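Local atomic coordinates of tail spike protein (Acinetobacter phage vB_AbaP_AS12, PDB entry 6EU4), a protein that probably binds and degrades the capsular polysaccharide of Acinetobacter baumannii, as tailspikes of related phages do, at the start of infection. Residues N448-A453 / G463-G468; A94-N99 / A106-K111; G232-D237 / F257-T262; S516-L521 / A541-S546. All coordinates share one frame; numbering follows the deposited sequence.

Contact 1 (N448-A453 / G463-G468)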
loop_
_atom_site.group_PDB
_atom_site.type_symbol
_atom_site.label_atom_id
_atom_site.label_comp_id
_atom_site.label_asym_id
_atom_site.label_seq_id
_atom_site.Cartn_x
_atom_site.Cartn_y
_atom_site.Cartn_z
ATOM N N ASN A 448 -24.874 -1.985 17.448
ATOM C CA ASN A 448 -24.432 -3.051 16.565
ATOM C C ASN A 448 -23.434 -2.462 15.581
ATOM O O ASN A 448 -23.691 -2.399 14.375
ATOM C CB ASN A 448 -25.618 -3.679 15.840
ATOM C CG ASN A 448 -25.211 -4.834 14.946
ATOM O OD1 ASN A 448 -24.221 -5.512 15.202
ATOM N ND2 ASN A 448 -25.979 -5.059 13.889
ATOM N N ALA A 449 -22.350 -1.918 16.117
ATOM C CA ALA A 449 -21.242 -1.450 15.300
ATOM C C ALA A 449 -20.019 -1.400 16.197
ATOM O O ALA A 449 -20.115 -1.506 17.423
ATOM C CB ALA A 449 -21.528 -0.069 14.701
ATOM N N SER A 450 -18.862 -1.247 15.564
ATOM C CA SER A 450 -17.593 -1.165 16.262
ATOM C C SER A 450 -16.797 0.034 15.768
ATOM O O SER A 450 -16.847 0.389 14.588
ATOM C CB SER A 450 -16.764 -2.436 16.059
ATOM O OG SER A 450 -17.426 -3.572 16.655
ATOM N N VAL A 451 -16.036 0.626 16.689
ATOM C CA VAL A 451 -15.158 1.747 16.372
ATOM C C VAL A 451 -13.829 1.569 17.088
ATOM O O VAL A 451 -13.754 1.020 18.192
ATOM C CB VAL A 451 -15.773 3.111 16.751
ATOM C CG1 VAL A 451 -17.041 3.388 15.933
ATOM C CG2 VAL A 451 -16.085 3.174 18.236
ATOM N N ASP A 452 -12.769 2.061 16.439
ATOM C CA ASP A 452 -11.430 2.149 17.035
ATOM C C ASP A 452 -10.869 3.436 16.458
ATOM O O ASP A 452 -10.298 3.437 15.369
ATOM C CB ASP A 452 -10.563 0.940 16.724
ATOM C CG ASP A 452 -9.191 1.018 17.362
ATOM O OD1 ASP A 452 -8.849 2.076 17.920
ATOM O OD2 ASP A 452 -8.446 0.015 17.283
ATOM N N ALA A 453 -11.094 4.545 17.165
ATOM C CA ALA A 453 -10.900 5.854 16.568
ATOM C C ALA A 453 -10.297 6.821 17.570
ATOM O O ALA A 453 -10.816 6.995 18.682
ATOM C CB ALA A 453 -12.214 6.438 16.046
ATOM N N GLY A 463 -17.550 -1.939 20.803
ATOM C CA GLY A 463 -18.259 -2.822 19.900
ATOM C C GLY A 463 -17.732 -4.248 19.978
ATOM O O GLY A 463 -16.729 -4.545 20.628
ATOM N N ALA A 464 -18.441 -5.136 19.277
ATOM C CA ALA A 464 -18.146 -6.565 19.388
ATOM C C ALA A 464 -16.757 -6.934 18.865
ATOM O O ALA A 464 -16.210 -7.967 19.273
ATOM C CB ALA A 464 -19.197 -7.381 18.646
ATOM N N LYS A 465 -16.188 -6.148 17.963
ATOM C CA LYS A 465 -14.849 -6.450 17.471
ATOM C C LYS A 465 -13.768 -6.069 18.473
ATOM O O LYS A 465 -12.601 -6.431 18.279
ATOM C CB LYS A 465 -14.621 -5.742 16.145
ATOM C CG LYS A 465 -15.537 -6.292 15.036
ATOM C CD LYS A 465 -15.134 -5.849 13.680
ATOM C CE LYS A 465 -16.108 -6.414 12.635
ATOM N NZ LYS A 465 -16.108 -7.910 12.610
ATOM N N PHE A 466 -14.133 -5.367 19.549
ATOM C CA PHE A 466 -13.186 -4.885 20.547
ATOM C C PHE A 466 -13.721 -5.264 21.921
ATOM O O PHE A 466 -14.099 -4.416 22.741
ATOM C CB PHE A 466 -12.977 -3.387 20.409
ATOM C CG PHE A 466 -12.481 -2.985 19.062
ATOM C CD1 PHE A 466 -11.148 -3.163 18.728
ATOM C CD2 PHE A 466 -13.330 -2.464 18.116
ATOM C CE1 PHE A 466 -10.685 -2.809 17.501
ATOM C CE2 PHE A 466 -12.862 -2.121 16.876
ATOM C CZ PHE A 466 -11.541 -2.304 16.566
ATOM N N SER A 467 -13.765 -6.565 22.179
ATOM C CA SER A 467 -14.324 -7.087 23.419
ATOM C C SER A 467 -13.308 -7.133 24.547
ATOM O O SER A 467 -13.673 -6.966 25.715
ATOM C CB SER A 467 -14.870 -8.499 23.197
ATOM O OG SER A 467 -15.284 -9.082 24.421
ATOM N N GLY A 468 -12.044 -7.374 24.225
ATOM C CA GLY A 468 -11.058 -7.509 25.283
ATOM C C GLY A 468 -9.652 -7.415 24.736
ATOM O O GLY A 468 -9.420 -7.443 23.524
HETATM O O HOH W 1 -20.994 -4.295 18.239
#
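The hydroxyl of Ser450 takes the backbone N-H of Lys465 in a nearly straight hydrogen bond, with OG 3.1 Å from Lys465 N and 170° at the hydrogen. OG is turned to lie beside its own backbone N (chi1 -65°), and CB and CG of Lys465 pass alongside it before the lysine leads away. The donor sits in a type I beta turn from Gly463 to Phe466, closed by Phe466 N to Gly463 O at 2.9 Å. Gly463 lets the two backbones come close: its CA lies 3.4 Å from Ala449 O, a CA-H...O contact. That same Ala449 O accepts from a water 3.0 Å away, which in turn accepts from Ala464 N. The ring of Phe466 reaches across to the strand and lies against Ser450, Val451 O and Asp452. Ser450 CB lies at the ring edge, 4.0 Å from Phe466 CE2, and Asp452 CB comes to 3.4 Å from Phe466 CZ. The Asp452 carboxylate stands almost perpendicular to the ring, 84° between planes, and is held by a salt bridge to Arg459 and a hydrogen bond to Gln461. Strand 450-455 lies between strands 414-417 and 458-462, while Pro419 of the second subunit packs on Lys465 and Phe466.

Contact 2 (A94-N99 / A106-K111)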
loop_
_atom_site.group_PDB
_atom_site.type_symbol
_atom_site.label_atom_id
_atom_site.label_comp_id
_atom_site.label_asym_id
_atom_site.label_seq_id
_atom_site.Cartn_x
_atom_site.Cartn_y
_atom_site.Cartn_z
ATOM N N ALA A 94 -8.382 3.524 -44.353
ATOM C CA ALA A 94 -9.718 3.065 -44.697
ATOM C C ALA A 94 -10.620 4.215 -45.125
ATOM O O ALA A 94 -11.814 3.997 -45.362
ATOM C CB ALA A 94 -10.334 2.324 -43.509
ATOM N N GLY A 95 -10.086 5.430 -45.235
ATOM C CA GLY A 95 -10.855 6.569 -45.707
ATOM C C GLY A 95 -11.254 7.586 -44.657
ATOM O O GLY A 95 -12.087 8.460 -44.953
ATOM N N ALA A 96 -10.709 7.502 -43.446
ATOM C CA ALA A 96 -10.947 8.541 -42.456
ATOM C C ALA A 96 -10.263 9.826 -42.897
ATOM O O ALA A 96 -9.351 9.817 -43.721
ATOM C CB ALA A 96 -10.413 8.133 -41.083
ATOM N N LYS A 97 -10.709 10.939 -42.334
ATOM C CA LYS A 97 -10.022 12.216 -42.509
ATOM C C LYS A 97 -9.599 12.754 -41.152
ATOM O O LYS A 97 -10.299 12.580 -40.149
ATOM C CB LYS A 97 -10.904 13.241 -43.246
ATOM C CG LYS A 97 -11.185 12.845 -44.691
ATOM C CD LYS A 97 -11.823 13.974 -45.495
ATOM C CE LYS A 97 -12.252 13.485 -46.867
ATOM N NZ LYS A 97 -12.823 14.589 -47.683
ATOM N N LEU A 98 -8.436 13.397 -41.126
ATOM C CA LEU A 98 -7.895 13.998 -39.920
ATOM C C LEU A 98 -8.350 15.436 -39.750
ATOM O O LEU A 98 -8.287 16.229 -40.692
ATOM C CB LEU A 98 -6.371 13.983 -39.974
ATOM C CG LEU A 98 -5.688 12.628 -39.903
ATOM C CD1 LEU A 98 -4.262 12.763 -40.379
ATOM C CD2 LEU A 98 -5.720 12.139 -38.488
ATOM N N ASN A 99 -8.746 15.773 -38.525
ATOM C CA ASN A 99 -8.998 17.158 -38.112
ATOM C C ASN A 99 -9.923 17.872 -39.103
ATOM O O ASN A 99 -9.675 19.003 -39.531
ATOM C CB ASN A 99 -7.674 17.910 -37.948
ATOM C CG ASN A 99 -6.653 17.116 -37.130
ATOM O OD1 ASN A 99 -6.963 16.616 -36.056
ATOM N ND2 ASN A 99 -5.436 16.986 -37.656
ATOM N N ALA A 106 -16.694 7.609 -39.090
ATOM C CA ALA A 106 -17.184 6.444 -38.343
ATOM C C ALA A 106 -16.908 5.121 -39.055
ATOM O O ALA A 106 -16.455 4.154 -38.437
ATOM C CB ALA A 106 -18.692 6.582 -38.122
ATOM N N ILE A 107 -17.211 5.047 -40.340
ATOM C CA ILE A 107 -17.124 3.777 -41.059
ATOM C C ILE A 107 -15.654 3.395 -41.208
ATOM O O ILE A 107 -15.294 2.256 -40.881
ATOM C CB ILE A 107 -17.873 3.860 -42.397
ATOM C CG1 ILE A 107 -19.383 3.907 -42.109
ATOM C CG2 ILE A 107 -17.526 2.676 -43.307
ATOM C CD1 ILE A 107 -20.258 4.264 -43.323
ATOM N N PRO A 108 -14.773 4.290 -41.675
ATOM C CA PRO A 108 -13.343 3.932 -41.724
ATOM C C PRO A 108 -12.773 3.531 -40.380
ATOM O O PRO A 108 -11.978 2.580 -40.316
ATOM C CB PRO A 108 -12.669 5.212 -42.243
ATOM C CG PRO A 108 -13.708 5.972 -42.895
ATOM C CD PRO A 108 -15.031 5.592 -42.315
ATOM N N ILE A 109 -13.109 4.258 -39.307
ATOM C CA ILE A 109 -12.601 3.891 -37.983
ATOM C C ILE A 109 -13.029 2.476 -37.654
ATOM O O ILE A 109 -12.233 1.649 -37.194
ATOM C CB ILE A 109 -13.102 4.869 -36.906
ATOM C CG1 ILE A 109 -12.441 6.248 -37.032
ATOM C CG2 ILE A 109 -12.851 4.309 -35.477
ATOM C CD1 ILE A 109 -13.238 7.320 -36.347
ATOM N N GLN A 110 -14.308 2.186 -37.872
ATOM C CA GLN A 110 -14.816 0.877 -37.498
ATOM C C GLN A 110 -14.088 -0.227 -38.252
ATOM O O GLN A 110 -13.746 -1.265 -37.668
ATOM C CB GLN A 110 -16.324 0.814 -37.752
ATOM C CG GLN A 110 -16.977 -0.403 -37.137
ATOM C CD GLN A 110 -16.755 -0.455 -35.639
ATOM O OE1 GLN A 110 -17.341 0.329 -34.883
ATOM N NE2 GLN A 110 -15.856 -1.333 -35.206
ATOM N N LYS A 111 -13.826 -0.012 -39.546
ATOM C CA LYS A 111 -13.113 -1.015 -40.334
ATOM C C LYS A 111 -11.736 -1.317 -39.754
ATOM O O LYS A 111 -11.333 -2.486 -39.696
ATOM C CB LYS A 111 -12.984 -0.550 -41.783
ATOM C CG LYS A 111 -14.288 -0.643 -42.565
ATOM C CD LYS A 111 -14.149 -0.051 -43.932
ATOM C CE LYS A 111 -15.465 -0.150 -44.684
ATOM N NZ LYS A 111 -15.393 0.498 -46.011
HETATM O O HOH W 2 -14.354 3.144 -45.505
#
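This contact lies at the N-terminal end of the parallel beta-helix, where helix 106-113 probably caps the first coils; in the chain the helix stands between strand 88-89 and strand 118-121, which pair in parallel. Pro108, in the first turn of the helix, sets its ring against the bend at Ala94, Gly95 and Ala96. Two of its ring carbons do most of the touching. Pro108 CB lies 3.2 Å from Ala96 N and 3.5 Å from Ala94 O, and Pro108 CG comes to 3.4 Å from Gly95 C, so the pyrrolidine rests on the peptide groups of the bend. The methyl groups on either side of Gly95 add apolar packing: CB of Ala94 and CB of Ala96 each approach Pro108 CB to 3.9 Å. Gly95 itself has a positive phi of 106°, a backbone shape that favours glycine and lets the chain turn past the proline. No direct hydrogen bond joins the two segments. Around them, Tyr125 of strand 124-127 packs on both Ala96 and Ile109, so one ring touches both segments, and Tyr44 binds Gly95 O through its hydroxyl. One turn beyond Pro108, Lys111 CB meets Ala94 CB at 4.3 Å, and the extended lysine chain carries NZ on to a water and to Asp72 O. The polar link between the segments runs through that single water, which donates to Ala94 O at 2.7 Å and accepts from Lys111 NZ at 2.9 Å.

Contact 3 (G232-D237 / F257-T262)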
loop_
_atom_site.group_PDB
_atom_site.type_symbol
_atom_site.label_atom_id
_atom_site.label_comp_id
_atom_site.label_asym_id
_atom_site.label_seq_id
_atom_site.Cartn_x
_atom_site.Cartn_y
_atom_site.Cartn_z
ATOM N N GLY A 232 -18.540 8.880 -17.722
ATOM C CA GLY A 232 -17.243 8.763 -18.359
ATOM C C GLY A 232 -16.916 7.369 -18.856
ATOM O O GLY A 232 -16.879 7.118 -20.065
ATOM N N ILE A 233 -16.638 6.478 -17.908
ATOM C CA ILE A 233 -16.306 5.081 -18.165
ATOM C C ILE A 233 -17.305 4.227 -17.385
ATOM O O ILE A 233 -17.515 4.443 -16.184
ATOM C CB ILE A 233 -14.851 4.770 -17.769
ATOM C CG1 ILE A 233 -13.885 5.586 -18.649
ATOM C CG2 ILE A 233 -14.568 3.262 -17.897
ATOM C CD1 ILE A 233 -12.471 5.546 -18.192
ATOM N N LYS A 234 -17.940 3.280 -18.071
ATOM C CA LYS A 234 -19.066 2.542 -17.513
ATOM C C LYS A 234 -18.951 1.058 -17.845
ATOM O O LYS A 234 -18.896 0.692 -19.020
ATOM C CB LYS A 234 -20.359 3.113 -18.069
ATOM C CG LYS A 234 -21.600 2.555 -17.450
ATOM C CD LYS A 234 -22.814 3.325 -17.946
ATOM C CE LYS A 234 -24.032 3.030 -17.110
ATOM N NZ LYS A 234 -25.217 3.843 -17.581
ATOM N N SER A 235 -18.967 0.213 -16.814
ATOM C CA SER A 235 -18.739 -1.216 -16.966
ATOM C C SER A 235 -19.643 -1.973 -15.998
ATOM O O SER A 235 -20.107 -1.424 -14.992
ATOM C CB SER A 235 -17.254 -1.539 -16.721
ATOM O OG SER A 235 -16.952 -2.916 -16.877
ATOM N N VAL A 236 -19.873 -3.249 -16.314
ATOM C CA VAL A 236 -20.691 -4.156 -15.505
ATOM C C VAL A 236 -19.841 -5.226 -14.823
ATOM O O VAL A 236 -20.025 -5.527 -13.637
ATOM C CB VAL A 236 -21.783 -4.822 -16.371
ATOM C CG1 VAL A 236 -22.530 -5.870 -15.585
ATOM C CG2 VAL A 236 -22.762 -3.794 -16.942
ATOM N N ASP A 237 -18.952 -5.863 -15.584
ATOM C CA ASP A 237 -18.160 -7.001 -15.125
ATOM C C ASP A 237 -16.803 -6.834 -15.796
ATOM O O ASP A 237 -16.673 -7.065 -17.005
ATOM C CB ASP A 237 -18.825 -8.328 -15.494
ATOM C CG ASP A 237 -18.070 -9.559 -14.975
ATOM O OD1 ASP A 237 -16.843 -9.520 -14.775
ATOM O OD2 ASP A 237 -18.731 -10.611 -14.807
ATOM N N PHE A 257 -18.401 1.116 -12.167
ATOM C CA PHE A 257 -18.076 -0.301 -12.277
ATOM C C PHE A 257 -19.136 -1.102 -11.528
ATOM O O PHE A 257 -19.638 -0.678 -10.482
ATOM C CB PHE A 257 -16.676 -0.592 -11.733
ATOM C CG PHE A 257 -15.569 -0.135 -12.643
ATOM C CD1 PHE A 257 -15.112 1.165 -12.592
ATOM C CD2 PHE A 257 -14.986 -1.019 -13.542
ATOM C CE1 PHE A 257 -14.105 1.603 -13.446
ATOM C CE2 PHE A 257 -13.965 -0.604 -14.382
ATOM C CZ PHE A 257 -13.528 0.717 -14.340
ATOM N N GLY A 258 -19.502 -2.244 -12.087
ATOM C CA GLY A 258 -20.592 -3.025 -11.522
ATOM C C GLY A 258 -21.954 -2.420 -11.796
ATOM O O GLY A 258 -22.897 -2.650 -11.027
ATOM N N HIS A 259 -22.080 -1.659 -12.886
ATOM C CA HIS A 259 -23.359 -1.118 -13.340
ATOM C C HIS A 259 -24.440 -2.187 -13.262
ATOM O O HIS A 259 -24.284 -3.282 -13.813
ATOM C CB HIS A 259 -23.187 -0.603 -14.784
ATOM C CG HIS A 259 -24.461 -0.291 -15.513
ATOM N ND1 HIS A 259 -25.392 0.615 -15.051
ATOM C CD2 HIS A 259 -24.899 -0.694 -16.727
ATOM C CE1 HIS A 259 -26.368 0.728 -15.940
ATOM N NE2 HIS A 259 -26.098 -0.063 -16.964
ATOM N N THR A 260 -25.535 -1.862 -12.571
ATOM C CA THR A 260 -26.610 -2.822 -12.303
ATOM C C THR A 260 -27.708 -2.818 -13.362
ATOM O O THR A 260 -28.673 -3.592 -13.247
ATOM C CB THR A 260 -27.278 -2.508 -10.971
ATOM O OG1 THR A 260 -27.774 -1.160 -11.028
ATOM C CG2 THR A 260 -26.305 -2.665 -9.804
ATOM N N GLY A 261 -27.613 -1.952 -14.357
ATOM C CA GLY A 261 -28.697 -1.739 -15.290
ATOM C C GLY A 261 -28.787 -2.660 -16.497
ATOM O O GLY A 261 -29.461 -2.302 -17.474
ATOM N N THR A 262 -28.158 -3.841 -16.454
ATOM C CA THR A 262 -28.296 -4.849 -17.507
ATOM C C THR A 262 -28.720 -6.176 -16.879
ATOM O O THR A 262 -28.793 -6.327 -15.652
ATOM C CB THR A 262 -26.996 -5.049 -18.319
ATOM O OG1 THR A 262 -26.088 -5.915 -17.603
ATOM C CG2 THR A 262 -26.318 -3.717 -18.627
#
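A backbone hydrogen bond, His259 N to Ser235 O at 2.9 Å, fixes the chain where it leaves strand 253-257. The donor lies in the carbonyl plane on a lone pair, with 156° at the hydrogen. Two CA-H...O contacts continue this backbone seam: Phe257 CA sits 3.6 Å from Ser235 O, and Gly258 CA sits 3.3 Å from Val236 O.

The ring of His259 carries the main side-chain interaction. With CG anti to the backbone N (chi1 167°), it is brought under Lys234, whose extended chain lays CE over the ring centre, 3.5 Å from the centroid, as a CH-pi contact. Gly261 N covers the opposite face. Val236 CG2 meets the ring at its edge, 3.8 Å from His259 CD2.

Apolar packing flanks these. Val236 CG2 and Thr262 CG2 meet tip to tip at 3.9 Å, and Ser235 CB lies 3.9 Å from Phe257 CD2, while Ile233 reaches the same ring more loosely. Phe273, Leu288 and Met291 of the following coil of the parallel beta-helix pack on Phe257.

Lys234 NZ forms a salt bridge with Glu231, so the lysine offers its methylene to the imidazole while its charge is answered by the glutamate; both faces of the His259 ring are covered, which should restrict its rotation.

Contact 4 (S516-L521 / A541-S546)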
loop_
_atom_site.group_PDB
_atom_site.type_symbol
_atom_site.label_atom_id
_atom_site.label_comp_id
_atom_site.label_asym_id
_atom_site.label_seq_id
_atom_site.Cartn_x
_atom_site.Cartn_y
_atom_site.Cartn_z
ATOM N N SER A 516 -12.061 17.240 52.422
ATOM C CA SER A 516 -11.792 18.337 51.506
ATOM C C SER A 516 -10.399 18.923 51.728
ATOM O O SER A 516 -9.806 18.802 52.805
ATOM C CB SER A 516 -12.834 19.435 51.681
ATOM O OG SER A 516 -12.709 19.989 52.981
ATOM N N GLY A 517 -9.880 19.573 50.683
ATOM C CA GLY A 517 -8.727 20.439 50.845
ATOM C C GLY A 517 -7.381 19.757 50.799
ATOM O O GLY A 517 -6.383 20.352 51.229
ATOM N N VAL A 518 -7.320 18.523 50.312
ATOM C CA VAL A 518 -6.061 17.812 50.111
ATOM C C VAL A 518 -6.088 17.209 48.713
ATOM O O VAL A 518 -7.171 16.946 48.176
ATOM C CB VAL A 518 -5.837 16.718 51.168
ATOM C CG1 VAL A 518 -5.654 17.331 52.548
ATOM C CG2 VAL A 518 -6.991 15.723 51.169
ATOM N N PRO A 519 -4.937 16.983 48.090
ATOM C CA PRO A 519 -4.917 16.338 46.772
ATOM C C PRO A 519 -5.241 14.857 46.889
ATOM O O PRO A 519 -5.077 14.255 47.952
ATOM C CB PRO A 519 -3.480 16.558 46.295
ATOM C CG PRO A 519 -2.688 16.673 47.551
ATOM C CD PRO A 519 -3.590 17.331 48.570
ATOM N N TYR A 520 -5.677 14.268 45.766
ATOM C CA TYR A 520 -6.119 12.874 45.734
ATOM C C TYR A 520 -5.569 12.101 44.547
ATOM O O TYR A 520 -5.368 12.641 43.454
ATOM C CB TYR A 520 -7.643 12.746 45.635
ATOM C CG TYR A 520 -8.402 12.941 46.919
ATOM C CD1 TYR A 520 -8.633 14.211 47.429
ATOM C CD2 TYR A 520 -8.926 11.853 47.603
ATOM C CE1 TYR A 520 -9.352 14.389 48.596
ATOM C CE2 TYR A 520 -9.644 12.020 48.761
ATOM C CZ TYR A 520 -9.855 13.281 49.261
ATOM O OH TYR A 520 -10.563 13.455 50.431
ATOM N N LEU A 521 -5.349 10.813 44.780
ATOM C CA LEU A 521 -5.419 9.787 43.753
ATOM C C LEU A 521 -6.656 8.948 44.029
ATOM O O LEU A 521 -6.946 8.635 45.188
ATOM C CB LEU A 521 -4.174 8.903 43.762
ATOM C CG LEU A 521 -2.901 9.550 43.229
ATOM C CD1 LEU A 521 -1.683 8.704 43.559
ATOM C CD2 LEU A 521 -3.030 9.728 41.724
ATOM N N ALA A 541 -6.570 10.312 50.156
ATOM C CA ALA A 541 -6.499 11.720 50.545
ATOM C C ALA A 541 -5.087 11.992 51.042
ATOM O O ALA A 541 -4.749 11.661 52.179
ATOM C CB ALA A 541 -7.540 12.033 51.613
ATOM N N ILE A 542 -4.267 12.635 50.206
ATOM C CA ILE A 542 -2.815 12.656 50.380
ATOM C C ILE A 542 -2.404 13.959 51.064
ATOM O O ILE A 542 -2.514 15.043 50.481
ATOM C CB ILE A 542 -2.096 12.487 49.035
ATOM C CG1 ILE A 542 -2.504 11.167 48.369
ATOM C CG2 ILE A 542 -0.574 12.569 49.224
ATOM C CD1 ILE A 542 -1.980 11.001 46.975
ATOM N N SER A 543 -1.892 13.853 52.291
ATOM C CA SER A 543 -1.226 14.949 52.975
ATOM C C SER A 543 0.289 14.758 52.847
ATOM O O SER A 543 0.770 13.783 52.266
ATOM C CB SER A 543 -1.671 15.034 54.442
ATOM O OG SER A 543 -3.059 15.349 54.537
ATOM N N SER A 544 1.056 15.697 53.404
ATOM C CA SER A 544 2.487 15.729 53.110
ATOM C C SER A 544 3.214 14.518 53.683
ATOM O O SER A 544 4.218 14.080 53.112
ATOM C CB SER A 544 3.115 17.017 53.645
ATOM O OG SER A 544 3.016 17.072 55.048
ATOM N N ALA A 545 2.733 13.969 54.805
ATOM C CA ALA A 545 3.399 12.836 55.434
ATOM C C ALA A 545 2.403 11.812 55.975
ATOM O O ALA A 545 2.743 11.052 56.889
ATOM C CB ALA A 545 4.330 13.324 56.550
ATOM N N SER A 546 1.193 11.763 55.428
ATOM C CA SER A 546 0.158 10.851 55.904
ATOM C C SER A 546 -0.968 10.865 54.884
ATOM O O SER A 546 -1.002 11.709 53.991
ATOM C CB SER A 546 -0.363 11.257 57.282
ATOM O OG SER A 546 -0.987 12.527 57.208
#
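Tyr520 sends its CB off the strand on the same sheet face as Ala541, and CG, placed beside the backbone N and anti to the carbonyl carbon (chi1 -79°), lays the ring flat against the neighbouring strand. Further outward, CD2 lies 3.8 Å from Ala541 N, CE2 comes to 3.5 Å from Ala541 CB, and CZ and the hydroxyl OH approach the same methyl just as closely. Ala541 CA stands over one ring face, 3.9 Å from the centroid and offset toward the rim, a CH-pi contact. At its tip the hydroxyl bonds to Ser515 O, which ties the ring to the loop before the strand, and Phe513 meets the ring with its plane inclined.

The two residues form an antiparallel, non-hydrogen-bonded pair. Just beyond it, Ile542 N donates to Pro519 O at 2.9 Å in a nearly straight bond, the carbonyl pointing almost directly at the donor. Val518 CG2 touches the Ala541 methyl, CB, from a second direction at 3.8 Å, so that it is packed by both a tyrosine and a valine. Pro519 CD lies 3.2 Å from Ile542 O, and Ile542 CD1 extends to Leu521 CG at 4.1 Å.

The contact lies at the open end of the beta hairpin 520-526 and 535-542, which is flanked within its sheet by strands 496-501 and 547-554. Tyr534, Asn535 and Asp555 of the third subunit pack on Pro519, Leu521 and Ile542.

The four contacts follow the length of the spike. Contact 2 lies near the N-terminal end, about 28 Å between centres from contact 3 in the beta-helix. The centres of contacts 1 and 3 are about 34 Å apart, contact 1 being at the end of the coils. Contact 4 belongs to a separate sheet; the centres of contacts 1 and 4 are about 38 Å apart. Contacts 1, 2 and 3 are mostly buried, contact 4 only partly. Contacts 1 and 3 reach the same set of parallel strands. Contact 1 bonds directly to a serine hydroxyl, contacts 3 and 4 to a backbone carbonyl, whereas contact 2 relies on proline packing and a water. Contacts 1 and 4 also touch the third subunit.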